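Long-range contacts in protein-glutaminase (Chryseobacterium proteolyticum, PDB 2ZK9), which hydrolyses the side-chain amide of glutamine residues in proteins, turning them into glutamates with release of ammonia: residues A[16-21]-A[50-55]; A[59-64]-A[134-139]; A[86-91]-A[100-105]. All blocks are in the same frame, centred on the assembly; numbering follows the deposited sequence.

Contact 1. Residues A[16-21]-A[50-55]; sequences NQIKNE and RQILMN. Unlike the reference sequence in segment 16-21: Glu21 (reference Gln).
Ile52 reaches from helix 42-55 toward the end of helix 8-19, where it meets Gln17 and Ile18 of the helix and Glu21 of the loop that follows; the contact is made by van der Waals packing, with no hydrogen bond passing between 16-21 and 50-55. The backbones come nearest at Ile18 and Ile52, whose CA atoms lie 6.7 Å apart.

The aliphatic contacts centre on the two branches of Ile52. Its CG1 stands anti to the carbonyl carbon (chi1 -65°) and chi2 is extended, which carries CD1 out to the last turn of the facing helix, 4.0 Å from Ile18 CA. The shorter branch, CG2, stays closer to its own backbone and lies 4.0 Å from Ile18 CG1. Farther along the Ile18 side chain, its CD1 meets Leu53 CD1 at 3.8 Å. Leu53 has an unusual chi1 of -98°, and although its CB is not aimed at the other helix, the end of the side chain swings nearer to it.

The other two neighbours of Ile52 are polar residues. The Gln17 and Ile52 side chains run alongside each other, pointing opposite ways; Gln17 lays both CB and OE1 4.0 Å from Ile52 CG2, with OE1 bonded to Asn56 and NE2 to Ser13. Glu21, where the reference sequence has glutamine, bends at chi2 and sets its apolar CG 3.8 Å from Ile52 CD1, while its OE2 turns off to accept from the backbone N of Ser29.

Beneath the two helices, Ile18 and Leu53 both touch Ile86 of strand 82-91. The arrangement is that of a helix-helix interface packed on a beta-sheet, within the glutaminase domain of the papain-like peptidase clan CA.

Contact 2. Residues A[59-64]-A[134-139]; sequences DCEKQF and YANTAG
Lys62 and Thr137 form a hydrogen-bonded antiparallel pair at the close-packed centre of this contact, with Lys62 N to Thr137 O and Thr137 N to Lys62 O both 2.9 Å. A second such pair, Phe64 with Ala135, continues the ladder. On the face carrying these four side chains, Thr137 OG1 approaches the edge of the Phe64 ring in its plane, 3.5 Å from CE2. The Lys62 chain, bent at chi2 and chi4, brings NZ to Gly139 O (3.0 Å); the same ammonium also reaches Val141 O and His47 ND1.

The Gln63 and Asn136 face is polar, and looser toward the exposed Tyr134. Gln63 NE2 donates to a lone pair of Asn136 OD1 at 2.8 Å, the two amides nearly coplanar (19° apart), while Gln63 CD rests against CD2 of the Tyr134 ring. At the margin, Glu61 OE2 lies loosely against Asn136 CB, with a water also linking OE2 to Asn136 ND2, and Glu61 OE1 pairs with Lys99.

The Asn136 bond, with those of Gln63 NE2 to Asp114 and OE1 to Arg118, probably fixes the rotation of the Gln63 amide. With two backbone carbonyls and a histidine nitrogen as partners, the buried Lys62 ammonium is probably satisfied by neutral acceptors.

Contact 3. Residues A[86-91]-A[100-105]; sequences ILVSYK and RIIDPS
Arg100 makes a two-way backbone bond with Val88, N to Val88 O at 2.9 Å and O from Val88 N at 2.8 Å. Its side chain bends at chi2 (-72°) and comes back beside Tyr90, placing CG 3.6 Å from Tyr90 CE1. The Tyr90 hydroxyl stands over the centre of the guanidinium, 3.1 Å from CZ, with ring and guanidinium planes 86° apart, a face contact at angles poor for hydrogen bonding. Tyr90 OH has a weak hydrogen bond to Glu98 OE1, which Arg100 NH2 also faces in a long, weak ion pair. An alanine in place of Arg100 is likely to strip Tyr90 of the chain beside CE1 and leave its hydroxyl without the flat group beneath it. Ile101 turns to the opposite face, where its CD1 packs 3.8 Å from Leu87 CD1. Ile102 returns to the side of Arg100, donating its N to Ile86 O at 3.0 Å, while its CD1 touches Val88 CG2. Asp103 OD1 accepts from Ser105 N, an Asx turn, and also from Ser105 OG. Helices 8-19 and 42-55 lie against the Val88 and Ile102 face through Leu11, Phe15, Met49 and Leu53, and strand 61-66 pairs with the other edge of strand 82-91.

How the contacts relate
From the N terminus, helix 8-19 leads to a long loop and then helix 42-55, and contact 1 closes that excursion by bringing 50-55 back to 16-21. The chain runs directly on into strand 61-66, whose partner in contact 2 arrives only seventy residues later. Within that wide loop the hairpin of contact 3 closes over a short turn, so contact 3 is nested in contact 2, while contact 1 precedes both. Strands 61-66 and 82-91 are neighbours, joining contacts 2 and 3 in one sheet. Contact 1 lies against it: Ile18 packs on Ile102 and Leu53 on Val88, and the Arg50-Asp59 salt bridge ties helix 42-55 to contact 2.

Contact 1. Residues A[16-21]-A[50-55]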
ATOM      1  N   ASN A  16      -5.456  -7.216  10.314  1.00 11.77           N
ATOM      2  CA  ASN A  16      -5.431  -8.661  10.158  1.00 13.39           C
ATOM      3  C   ASN A  16      -6.145  -9.126   8.906  1.00 12.56           C
ATOM      4  O   ASN A  16      -5.693 -10.062   8.208  1.00 13.41           O
ATOM      5  CB  ASN A  16      -6.018  -9.310  11.438  1.00 15.87           C
ATOM      6  CG  ASN A  16      -5.118  -9.158  12.630  1.00 23.42           C
ATOM      7  OD1 ASN A  16      -3.903  -8.965  12.558  1.00 34.89           O
ATOM      8  ND2 ASN A  16      -5.807  -9.238  13.785  1.00 30.94           N
ATOM      9  N   GLN A  17      -7.285  -8.510   8.601  1.00 12.04           N
ATOM     10  CA  GLN A  17      -8.012  -8.856   7.382  0.51 11.88           C
ATOM     11  C   GLN A  17      -7.150  -8.627   6.152  1.00 11.30           C
ATOM     12  O   GLN A  17      -7.152  -9.448   5.218  1.00 13.56           O
ATOM     13  CB  GLN A  17      -9.308  -8.063   7.251  0.51 13.42           C
ATOM     14  CG  GLN A  17     -10.309  -8.382   8.375  0.51 13.26           C
ATOM     15  CD  GLN A  17     -11.485  -7.497   8.188  0.51 15.51           C
ATOM     16  OE1 GLN A  17     -11.996  -7.475   7.065  0.51 24.52           O
ATOM     17  NE2 GLN A  17     -11.878  -6.759   9.220  0.51 21.56           N
ATOM     18  N   ILE A  18      -6.442  -7.525   6.131  1.00 10.19           N
ATOM     19  CA  ILE A  18      -5.514  -7.230   5.000  1.00 10.06           C
ATOM     20  C   ILE A  18      -4.411  -8.241   4.962  1.00 10.17           C
ATOM     21  O   ILE A  18      -4.111  -8.794   3.891  1.00 10.56           O
ATOM     22  CB  ILE A  18      -5.006  -5.777   5.168  1.00  9.78           C
ATOM     23  CG1 ILE A  18      -6.125  -4.770   4.821  1.00 10.40           C
ATOM     24  CG2 ILE A  18      -3.811  -5.576   4.263  1.00 10.67           C
ATOM     25  CD1 ILE A  18      -5.826  -3.372   5.256  1.00 11.13           C
ATOM     26  N   LYS A  19      -3.781  -8.527   6.102  1.00 11.02           N
ATOM     27  CA  LYS A  19      -2.651  -9.452   6.118  1.00 12.47           C
ATOM     28  C   LYS A  19      -3.088 -10.829   5.668  1.00 11.64           C
ATOM     29  O   LYS A  19      -2.347 -11.546   4.998  1.00 11.63           O
ATOM     30  CB  LYS A  19      -1.962  -9.454   7.487  1.00 15.64           C
ATOM     31  CG  LYS A  19      -0.558 -10.105   7.353  1.00 19.87           C
ATOM     32  CD  LYS A  19       0.311  -9.959   8.575  1.00 25.25           C
ATOM     33  CE  LYS A  19       1.651 -10.574   8.481  1.00 26.98           C
ATOM     34  NZ  LYS A  19       2.361 -10.605   9.758  1.00 28.36           N
ATOM     35  N   ASN A  20      -4.302 -11.212   6.012  1.00 11.28           N
ATOM     36  CA  ASN A  20      -4.847 -12.513   5.622  1.00 12.76           C
ATOM     37  C   ASN A  20      -4.996 -12.672   4.121  1.00 10.73           C
ATOM     38  O   ASN A  20      -5.136 -13.816   3.651  1.00 11.94           O
ATOM     39  CB  ASN A  20      -6.191 -12.770   6.314  1.00 17.52           C
ATOM     40  CG  ASN A  20      -6.042 -13.145   7.756  1.00 23.96           C
ATOM     41  OD1 ASN A  20      -4.959 -13.426   8.248  1.00 28.24           O
ATOM     42  ND2 ASN A  20      -7.247 -13.156   8.372  1.00 36.98           N
ATOM     43  N   GLU A  21      -4.992 -11.597   3.342  1.00 10.54           N
ATOM     44  CA  GLU A  21      -5.081 -11.658   1.903  1.00  9.64           C
ATOM     45  C   GLU A  21      -3.725 -11.642   1.211  1.00  9.40           C
ATOM     46  O   GLU A  21      -3.653 -11.557   0.003  1.00 10.25           O
ATOM     47  CB  GLU A  21      -5.970 -10.507   1.358  1.00 10.48           C
ATOM     48  CG  GLU A  21      -7.404 -10.622   1.848  1.00 11.19           C
ATOM     49  CD  GLU A  21      -8.030 -11.947   1.484  1.00 10.28           C
ATOM     50  OE1 GLU A  21      -8.769 -12.542   2.370  1.00 15.41           O
ATOM     51  OE2 GLU A  21      -7.813 -12.427   0.357  1.00 11.03           O
ATOM     52  N   ARG A  50      -7.686  -0.830   0.315  1.00  8.43           N
ATOM     53  CA  ARG A  50      -8.843   0.060   0.457  1.00  8.79           C
ATOM     54  C   ARG A  50     -10.138  -0.696   0.225  1.00  8.99           C
ATOM     55  O   ARG A  50     -11.095  -0.471   0.951  1.00 10.31           O
ATOM     56  CB  ARG A  50      -8.722   1.246  -0.470  1.00  8.22           C
ATOM     57  CG  ARG A  50      -9.988   2.099  -0.473  1.00  8.86           C
ATOM     58  CD  ARG A  50      -9.759   3.336  -1.289  1.00  9.15           C
ATOM     59  NE  ARG A  50     -10.990   4.182  -1.341  1.00  9.00           N
ATOM     60  CZ  ARG A  50     -11.853   4.174  -2.309  1.00  9.42           C
ATOM     61  NH1 ARG A  50     -11.708   3.433  -3.429  1.00  9.75           N
ATOM     62  NH2 ARG A  50     -12.922   4.995  -2.216  1.00 10.40           N
ATOM     63  N   GLN A  51     -10.182  -1.633  -0.733  1.00  9.62           N
ATOM     64  CA  GLN A  51     -11.376  -2.418  -0.964  1.00 10.32           C
ATOM     65  C   GLN A  51     -11.729  -3.203   0.304  1.00 10.45           C
ATOM     66  O   GLN A  51     -12.919  -3.350   0.637  1.00 10.97           O
ATOM     67  CB  GLN A  51     -11.219  -3.334  -2.169  1.00 10.87           C
ATOM     68  CG  GLN A  51     -12.435  -4.187  -2.476  1.00 13.65           C
ATOM     69  CD  GLN A  51     -12.204  -5.225  -3.554  1.00 13.19           C
ATOM     70  OE1 GLN A  51     -11.283  -6.007  -3.441  1.00 11.91           O
ATOM     71  NE2 GLN A  51     -13.029  -5.144  -4.625  1.00 18.23           N
ATOM     72  N   ILE A  52     -10.749  -3.756   0.998  1.00 10.34           N
ATOM     73  CA  ILE A  52     -11.018  -4.482   2.229  1.00 10.75           C
ATOM     74  C   ILE A  52     -11.618  -3.537   3.291  1.00  9.99           C
ATOM     75  O   ILE A  52     -12.592  -3.873   3.954  1.00 11.68           O
ATOM     76  CB  ILE A  52      -9.766  -5.204   2.741  1.00 11.89           C
ATOM     77  CG1 ILE A  52      -9.378  -6.291   1.718  1.00 14.16           C
ATOM     78  CG2 ILE A  52      -9.986  -5.733   4.131  1.00 13.69           C
ATOM     79  CD1 ILE A  52      -8.033  -6.893   1.912  1.00 17.45           C
ATOM     80  N   LEU A  53     -11.071  -2.341   3.423  1.00  9.70           N
ATOM     81  CA  LEU A  53     -11.680  -1.379   4.343  1.00  9.18           C
ATOM     82  C   LEU A  53     -13.129  -1.075   3.925  1.00  8.96           C
ATOM     83  O   LEU A  53     -14.022  -1.064   4.779  1.00  9.71           O
ATOM     84  CB  LEU A  53     -10.894  -0.050   4.422  1.00  9.84           C
ATOM     85  CG  LEU A  53      -9.922   0.029   5.655  1.00 10.82           C
ATOM     86  CD1 LEU A  53      -8.856  -1.025   5.581  1.00 11.91           C
ATOM     87  CD2 LEU A  53      -9.316   1.406   5.716  1.00 12.37           C
ATOM     88  N   MET A  54     -13.383  -0.872   2.639  1.00  8.86           N
ATOM     89  CA  MET A  54     -14.703  -0.561   2.193  1.00  9.19           C
ATOM     90  C   MET A  54     -15.673  -1.718   2.410  1.00 10.18           C
ATOM     91  O   MET A  54     -16.835  -1.488   2.731  1.00 10.35           O
ATOM     92  CB  MET A  54     -14.690  -0.076   0.732  1.00  9.77           C
ATOM     93  CG  MET A  54     -14.035   1.259   0.544  1.00  9.94           C
ATOM     94  SD  MET A  54     -14.018   1.883  -1.117  1.00 12.26           S
ATOM     95  CE  MET A  54     -15.737   2.140  -1.475  1.00 13.84           C
ATOM     96  N   ASN A  55     -15.216  -2.934   2.252  1.00 11.17           N
ATOM     97  CA  ASN A  55     -16.049  -4.095   2.547  1.00 12.49           C
ATOM     98  C   ASN A  55     -16.585  -3.986   3.962  1.00 12.44           C
ATOM     99  O   ASN A  55     -17.688  -4.435   4.219  1.00 14.55           O
ATOM    100  CB  ASN A  55     -15.244  -5.355   2.288  1.00 21.63           C
ATOM    101  CG  ASN A  55     -15.026  -5.733   0.799  1.00 25.48           C
ATOM    102  OD1 ASN A  55     -15.767  -5.267  -0.102  1.00 27.15           O
ATOM    103  ND2 ASN A  55     -14.038  -6.587   0.636  1.00 29.08           N
TER

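Contact 2. Residues A[59-64]-A[134-139]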
ATOM      1  N   ASP A  59     -13.615   4.020   4.653  1.00  9.01           N
ATOM      2  CA  ASP A  59     -12.705   4.516   3.649  1.00  9.07           C
ATOM      3  C   ASP A  59     -11.412   4.973   4.356  1.00  9.17           C
ATOM      4  O   ASP A  59     -11.311   4.904   5.584  1.00 11.51           O
ATOM      5  CB  ASP A  59     -13.339   5.586   2.769  1.00  9.50           C
ATOM      6  CG  ASP A  59     -12.777   5.714   1.362  1.00  9.64           C
ATOM      7  OD1 ASP A  59     -11.719   5.119   1.082  1.00 10.73           O
ATOM      8  OD2 ASP A  59     -13.430   6.376   0.510  1.00 10.69           O
ATOM      9  N   CYS A  60     -10.459   5.391   3.569  1.00  9.25           N
ATOM     10  CA  CYS A  60      -9.176   5.847   4.024  1.00  9.14           C
ATOM     11  C   CYS A  60      -8.646   6.873   3.036  1.00  8.98           C
ATOM     12  O   CYS A  60      -9.251   7.140   2.008  1.00 10.70           O
ATOM     13  CB  CYS A  60      -8.223   4.669   4.156  1.00 10.84           C
ATOM     14  SG  CYS A  60      -7.960   3.750   2.625  1.00 12.18           S
ATOM     15  N   GLU A  61      -7.486   7.433   3.411  1.00  8.71           N
ATOM     16  CA  GLU A  61      -6.694   8.218   2.467  1.00  8.43           C
ATOM     17  C   GLU A  61      -5.652   7.355   1.823  1.00  8.00           C
ATOM     18  O   GLU A  61      -5.361   6.214   2.283  1.00  9.09           O
ATOM     19  CB  GLU A  61      -6.030   9.391   3.228  1.00  8.85           C
ATOM     20  CG  GLU A  61      -7.047  10.472   3.623  1.00 10.11           C
ATOM     21  CD  GLU A  61      -6.404  11.463   4.549  1.00 11.03           C
ATOM     22  OE1 GLU A  61      -6.206  11.149   5.745  1.00 11.64           O
ATOM     23  OE2 GLU A  61      -5.988  12.580   4.067  1.00 14.17           O
ATOM     24  N   LYS A  62      -4.993   7.856   0.808  1.00  8.35           N
ATOM     25  CA  LYS A  62      -3.702   7.370   0.321  1.00  7.92           C
ATOM     26  C   LYS A  62      -2.646   8.360   0.787  1.00  7.99           C
ATOM     27  O   LYS A  62      -2.905   9.565   0.806  1.00  9.03           O
ATOM     28  CB  LYS A  62      -3.635   7.245  -1.182  1.00  8.41           C
ATOM     29  CG  LYS A  62      -4.641   6.348  -1.853  1.00  8.52           C
ATOM     30  CD  LYS A  62      -4.444   4.868  -1.545  1.00  8.30           C
ATOM     31  CE  LYS A  62      -5.547   3.994  -2.076  1.00  8.11           C
ATOM     32  NZ  LYS A  62      -5.655   4.149  -3.539  1.00  8.70           N
ATOM     33  N   GLN A  63      -1.444   7.866   1.062  1.00  8.25           N
ATOM     34  CA  GLN A  63      -0.291   8.750   1.072  1.00  7.91           C
ATOM     35  C   GLN A  63       0.647   8.289  -0.047  1.00  7.62           C
ATOM     36  O   GLN A  63       0.985   7.109  -0.133  1.00  8.31           O
ATOM     37  CB  GLN A  63       0.455   8.766   2.405  1.00  8.67           C
ATOM     38  CG  GLN A  63       1.558   9.817   2.440  1.00  8.69           C
ATOM     39  CD  GLN A  63       2.144  10.075   3.800  1.00  9.91           C
ATOM     40  OE1 GLN A  63       3.285   9.703   4.092  1.00 10.64           O
ATOM     41  NE2 GLN A  63       1.352  10.669   4.697  1.00 10.92           N
ATOM     42  N   PHE A  64       1.034   9.247  -0.885  1.00  8.30           N
ATOM     43  CA  PHE A  64       2.021   9.078  -1.920  1.00  8.20           C
ATOM     44  C   PHE A  64       3.311   9.721  -1.483  1.00  9.14           C
ATOM     45  O   PHE A  64       3.288  10.861  -1.017  1.00 10.34           O
ATOM     46  CB  PHE A  64       1.572   9.704  -3.235  1.00  8.76           C
ATOM     47  CG  PHE A  64       0.385   9.020  -3.864  1.00  8.88           C
ATOM     48  CD1 PHE A  64       0.547   8.032  -4.825  1.00  9.16           C
ATOM     49  CD2 PHE A  64      -0.921   9.342  -3.513  1.00  9.19           C
ATOM     50  CE1 PHE A  64      -0.512   7.359  -5.383  1.00  9.38           C
ATOM     51  CE2 PHE A  64      -2.006   8.677  -4.055  1.00  9.06           C
ATOM     52  CZ  PHE A  64      -1.807   7.676  -5.014  1.00  9.56           C
ATOM     53  N   TYR A 134       5.787  14.493  -0.524  1.00 12.18           N
ATOM     54  CA  TYR A 134       4.738  13.515  -0.229  0.55  9.92           C
ATOM     55  C   TYR A 134       3.408  14.228  -0.221  1.00 10.28           C
ATOM     56  O   TYR A 134       3.356  15.462  -0.044  1.00 12.48           O
ATOM     57  CB  TYR A 134       4.957  12.733   1.062  0.55 11.14           C
ATOM     58  CG  TYR A 134       4.671  13.448   2.331  0.55 10.50           C
ATOM     59  CD1 TYR A 134       5.673  14.258   2.887  0.55 12.90           C
ATOM     60  CD2 TYR A 134       3.470  13.375   3.007  0.55 12.36           C
ATOM     61  CE1 TYR A 134       5.450  14.933   4.050  0.55 16.68           C
ATOM     62  CE2 TYR A 134       3.229  14.055   4.197  0.55 13.51           C
ATOM     63  CZ  TYR A 134       4.254  14.852   4.712  0.55 16.26           C
ATOM     64  OH  TYR A 134       4.113  15.552   5.865  0.55 21.70           O
ATOM     65  N   ALA A 135       2.332  13.505  -0.420  1.00 10.07           N
ATOM     66  CA  ALA A 135       0.995  14.110  -0.469  1.00 10.92           C
ATOM     67  C   ALA A 135      -0.027  13.072  -0.023  1.00  9.90           C
ATOM     68  O   ALA A 135       0.056  11.911  -0.406  1.00 11.05           O
ATOM     69  CB  ALA A 135       0.695  14.548  -1.881  1.00 14.18           C
ATOM     70  N   ASN A 136      -1.015  13.526   0.701  1.00  9.81           N
ATOM     71  CA  ASN A 136      -2.171  12.722   1.028  1.00  9.65           C
ATOM     72  C   ASN A 136      -3.276  12.994   0.049  1.00  9.60           C
ATOM     73  O   ASN A 136      -3.450  14.136  -0.383  1.00 11.89           O
ATOM     74  CB  ASN A 136      -2.714  13.027   2.421  1.00 10.97           C
ATOM     75  CG  ASN A 136      -1.690  12.648   3.498  1.00 10.63           C
ATOM     76  OD1 ASN A 136      -0.857  11.781   3.316  1.00 11.62           O
ATOM     77  ND2 ASN A 136      -1.829  13.269   4.626  1.00 15.73           N
ATOM     78  N   THR A 137      -4.043  11.977  -0.315  1.00  9.38           N
ATOM     79  CA  THR A 137      -5.195  12.113  -1.167  1.00  9.10           C
ATOM     80  C   THR A 137      -6.360  11.351  -0.561  1.00  8.36           C
ATOM     81  O   THR A 137      -6.196  10.472   0.271  1.00  8.51           O
ATOM     82  CB  THR A 137      -4.978  11.576  -2.585  1.00 10.08           C
ATOM     83  OG1 THR A 137      -4.865  10.139  -2.551  1.00  9.56           O
ATOM     84  CG2 THR A 137      -3.697  12.104  -3.217  1.00 12.04           C
ATOM     85  N   ALA A 138      -7.542  11.621  -1.089  1.00  8.91           N
ATOM     86  CA  ALA A 138      -8.653  10.695  -0.847  1.00  9.06           C
ATOM     87  C   ALA A 138      -8.262   9.296  -1.279  1.00  8.45           C
ATOM     88  O   ALA A 138      -7.494   9.084  -2.240  1.00  8.65           O
ATOM     89  CB  ALA A 138      -9.881  11.158  -1.667  1.00 10.63           C
ATOM     90  N   GLY A 139      -8.815   8.315  -0.603  1.00  8.21           N
ATOM     91  CA  GLY A 139      -8.549   6.929  -0.892  1.00  8.73           C
ATOM     92  C   GLY A 139      -8.862   6.502  -2.291  1.00  8.18           C
ATOM     93  O   GLY A 139      -8.230   5.589  -2.846  1.00  8.93           O
TER
HETATM   94  O   HOH W   1      -4.604  14.421   5.037  0.50 16.22           O

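Contact 3. Residues A[86-91]-A[100-105]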
ATOM      1  N   ILE A  86      -2.085   2.931   2.193  1.00  7.53           N
ATOM      2  CA  ILE A  86      -3.291   3.518   2.776  1.00  7.55           C
ATOM      3  C   ILE A  86      -2.962   4.162   4.102  1.00  7.71           C
ATOM      4  O   ILE A  86      -2.176   3.644   4.898  1.00  8.77           O
ATOM      5  CB  ILE A  86      -4.440   2.482   2.889  1.00  7.53           C
ATOM      6  CG1 ILE A  86      -4.143   1.294   3.797  1.00  8.63           C
ATOM      7  CG2 ILE A  86      -4.893   2.074   1.501  1.00  8.82           C
ATOM      8  CD1 ILE A  86      -5.373   0.521   4.183  1.00  8.80           C
ATOM      9  N   LEU A  87      -3.588   5.316   4.332  1.00  7.95           N
ATOM     10  CA  LEU A  87      -3.437   6.139   5.511  1.00  8.52           C
ATOM     11  C   LEU A  87      -4.800   6.161   6.213  1.00  8.58           C
ATOM     12  O   LEU A  87      -5.743   6.779   5.706  1.00  9.18           O
ATOM     13  CB  LEU A  87      -2.961   7.543   5.140  1.00  9.22           C
ATOM     14  CG  LEU A  87      -2.737   8.486   6.302  1.00  9.84           C
ATOM     15  CD1 LEU A  87      -1.548   8.056   7.144  1.00 11.30           C
ATOM     16  CD2 LEU A  87      -2.590   9.903   5.813  1.00 11.68           C
ATOM     17  N   VAL A  88      -4.918   5.408   7.299  1.00  9.00           N
ATOM     18  CA  VAL A  88      -6.165   5.140   7.983  0.56  9.19           C
ATOM     19  C   VAL A  88      -6.303   6.036   9.203  1.00  9.64           C
ATOM     20  O   VAL A  88      -5.391   6.235   9.966  1.00 14.22           O
ATOM     21  CB  VAL A  88      -6.187   3.657   8.401  0.56  9.49           C
ATOM     22  CG1 VAL A  88      -7.538   3.243   9.011  0.56 10.77           C
ATOM     23  CG2 VAL A  88      -5.876   2.780   7.203  0.56  9.40           C
ATOM     24  N   SER A  89      -7.487   6.644   9.358  1.00  9.63           N
ATOM     25  CA  SER A  89      -7.806   7.414  10.518  1.00  9.53           C
ATOM     26  C   SER A  89      -8.648   6.604  11.466  1.00 10.26           C
ATOM     27  O   SER A  89      -9.539   5.884  11.029  1.00 10.89           O
ATOM     28  CB  SER A  89      -8.635   8.626  10.114  1.00 10.49           C
ATOM     29  OG  SER A  89      -7.870   9.571   9.358  1.00 11.07           O
ATOM     30  N   TYR A  90      -8.386   6.708  12.771  1.00 11.04           N
ATOM     31  CA  TYR A  90      -9.118   5.963  13.766  0.55 10.86           C
ATOM     32  C   TYR A  90      -9.134   6.766  15.063  1.00 12.03           C
ATOM     33  O   TYR A  90      -8.293   7.611  15.295  1.00 12.75           O
ATOM     34  CB  TYR A  90      -8.503   4.555  13.979  0.55 12.44           C
ATOM     35  CG  TYR A  90      -7.088   4.711  14.491  0.55 11.01           C
ATOM     36  CD1 TYR A  90      -6.048   5.038  13.612  0.55 12.73           C
ATOM     37  CD2 TYR A  90      -6.804   4.581  15.836  0.55 12.37           C
ATOM     38  CE1 TYR A  90      -4.774   5.190  14.113  0.55 12.19           C
ATOM     39  CE2 TYR A  90      -5.535   4.756  16.323  0.55 13.12           C
ATOM     40  CZ  TYR A  90      -4.518   5.052  15.448  0.55 12.54           C
ATOM     41  OH  TYR A  90      -3.241   5.234  15.953  0.55 14.21           O
ATOM     42  N   LYS A  91     -10.130   6.433  15.893  1.00 13.55           N
ATOM     43  CA  LYS A  91     -10.216   7.033  17.216  0.57 13.83           C
ATOM     44  C   LYS A  91      -9.422   6.231  18.233  1.00 14.59           C
ATOM     45  O   LYS A  91      -9.578   5.022  18.370  1.00 15.98           O
ATOM     46  CB  LYS A  91     -11.678   7.123  17.648  0.57 15.85           C
ATOM     47  CG  LYS A  91     -12.470   8.234  17.002  0.57 19.07           C
ATOM     48  CD  LYS A  91     -11.917   9.607  17.222  0.57 26.75           C
ATOM     49  CE  LYS A  91     -12.812  10.755  16.795  0.57 28.30           C
ATOM     50  NZ  LYS A  91     -12.141  12.064  17.101  0.57 18.25           N
ATOM     51  N   ARG A 100      -2.600   6.158  10.856  1.00  9.91           N
ATOM     52  CA  ARG A 100      -1.504   5.209  10.637  1.00  9.74           C
ATOM     53  C   ARG A 100      -1.503   4.746   9.197  1.00  9.39           C
ATOM     54  O   ARG A 100      -2.567   4.582   8.599  1.00 10.55           O
ATOM     55  CB  ARG A 100      -1.619   3.985  11.523  1.00 10.77           C
ATOM     56  CG  ARG A 100      -1.491   4.198  13.007  1.00 12.34           C
ATOM     57  CD  ARG A 100      -0.093   4.507  13.433  1.00 15.54           C
ATOM     58  NE  ARG A 100       0.008   4.629  14.914  1.00 16.64           N
ATOM     59  CZ  ARG A 100      -0.231   5.773  15.531  1.00 22.58           C
ATOM     60  NH1 ARG A 100      -0.593   6.893  14.886  1.00 22.82           N
ATOM     61  NH2 ARG A 100      -0.104   5.763  16.858  1.00 32.42           N
ATOM     62  N   ILE A 101      -0.318   4.468   8.674  1.00  8.89           N
ATOM     63  CA  ILE A 101      -0.181   3.739   7.449  1.00  8.39           C
ATOM     64  C   ILE A 101      -0.343   2.251   7.691  1.00  8.49           C
ATOM     65  O   ILE A 101       0.152   1.719   8.683  1.00  9.67           O
ATOM     66  CB  ILE A 101       1.224   3.991   6.832  1.00  8.85           C
ATOM     67  CG1 ILE A 101       1.410   5.439   6.409  1.00  9.61           C
ATOM     68  CG2 ILE A 101       1.529   3.017   5.713  1.00  9.48           C
ATOM     69  CD1 ILE A 101       0.701   5.840   5.099  1.00 10.12           C
ATOM     70  N   ILE A 102      -1.048   1.580   6.755  1.00  8.50           N
ATOM     71  CA  ILE A 102      -1.005   0.124   6.662  1.00  8.87           C
ATOM     72  C   ILE A 102      -0.279  -0.208   5.394  1.00  8.62           C
ATOM     73  O   ILE A 102      -0.693   0.183   4.287  1.00  8.50           O
ATOM     74  CB  ILE A 102      -2.392  -0.516   6.750  1.00  9.25           C
ATOM     75  CG1 ILE A 102      -2.998  -0.249   8.154  1.00 10.46           C
ATOM     76  CG2 ILE A 102      -2.298  -1.972   6.433  1.00  9.54           C
ATOM     77  CD1 ILE A 102      -4.403  -0.773   8.358  1.00 11.33           C
ATOM     78  N   ASP A 103       0.855  -0.910   5.513  1.00  8.53           N
ATOM     79  CA  ASP A 103       1.611  -1.313   4.352  1.00  8.50           C
ATOM     80  C   ASP A 103       2.434  -2.568   4.696  1.00  8.45           C
ATOM     81  O   ASP A 103       3.613  -2.484   5.021  1.00  8.90           O
ATOM     82  CB  ASP A 103       2.574  -0.241   3.856  1.00  8.70           C
ATOM     83  CG  ASP A 103       3.324  -0.644   2.626  1.00  8.90           C
ATOM     84  OD1 ASP A 103       3.081  -1.785   2.107  1.00  8.73           O
ATOM     85  OD2 ASP A 103       4.144   0.155   2.162  1.00  9.84           O
ATOM     86  N   PRO A 104       1.826  -3.733   4.579  1.00  8.48           N
ATOM     87  CA  PRO A 104       2.558  -4.991   4.837  1.00  8.86           C
ATOM     88  C   PRO A 104       3.691  -5.291   3.910  1.00  8.88           C
ATOM     89  O   PRO A 104       4.433  -6.242   4.183  1.00 11.08           O
ATOM     90  CB  PRO A 104       1.435  -6.040   4.743  1.00  9.26           C
ATOM     91  CG  PRO A 104       0.193  -5.331   5.120  1.00  9.74           C
ATOM     92  CD  PRO A 104       0.377  -3.989   4.439  1.00  9.33           C
ATOM     93  N   SER A 105       3.875  -4.573   2.819  1.00  8.67           N
ATOM     94  CA  SER A 105       5.086  -4.751   2.011  0.78  9.05           C
ATOM     95  C   SER A 105       6.349  -4.239   2.716  1.00  9.09           C
ATOM     96  O   SER A 105       7.415  -4.675   2.379  1.00 11.46           O
ATOM     97  CB  SER A 105       4.964  -4.184   0.602  0.78  9.27           C
ATOM     98  OG  SER A 105       5.003  -2.747   0.529  0.78  7.91           O
TER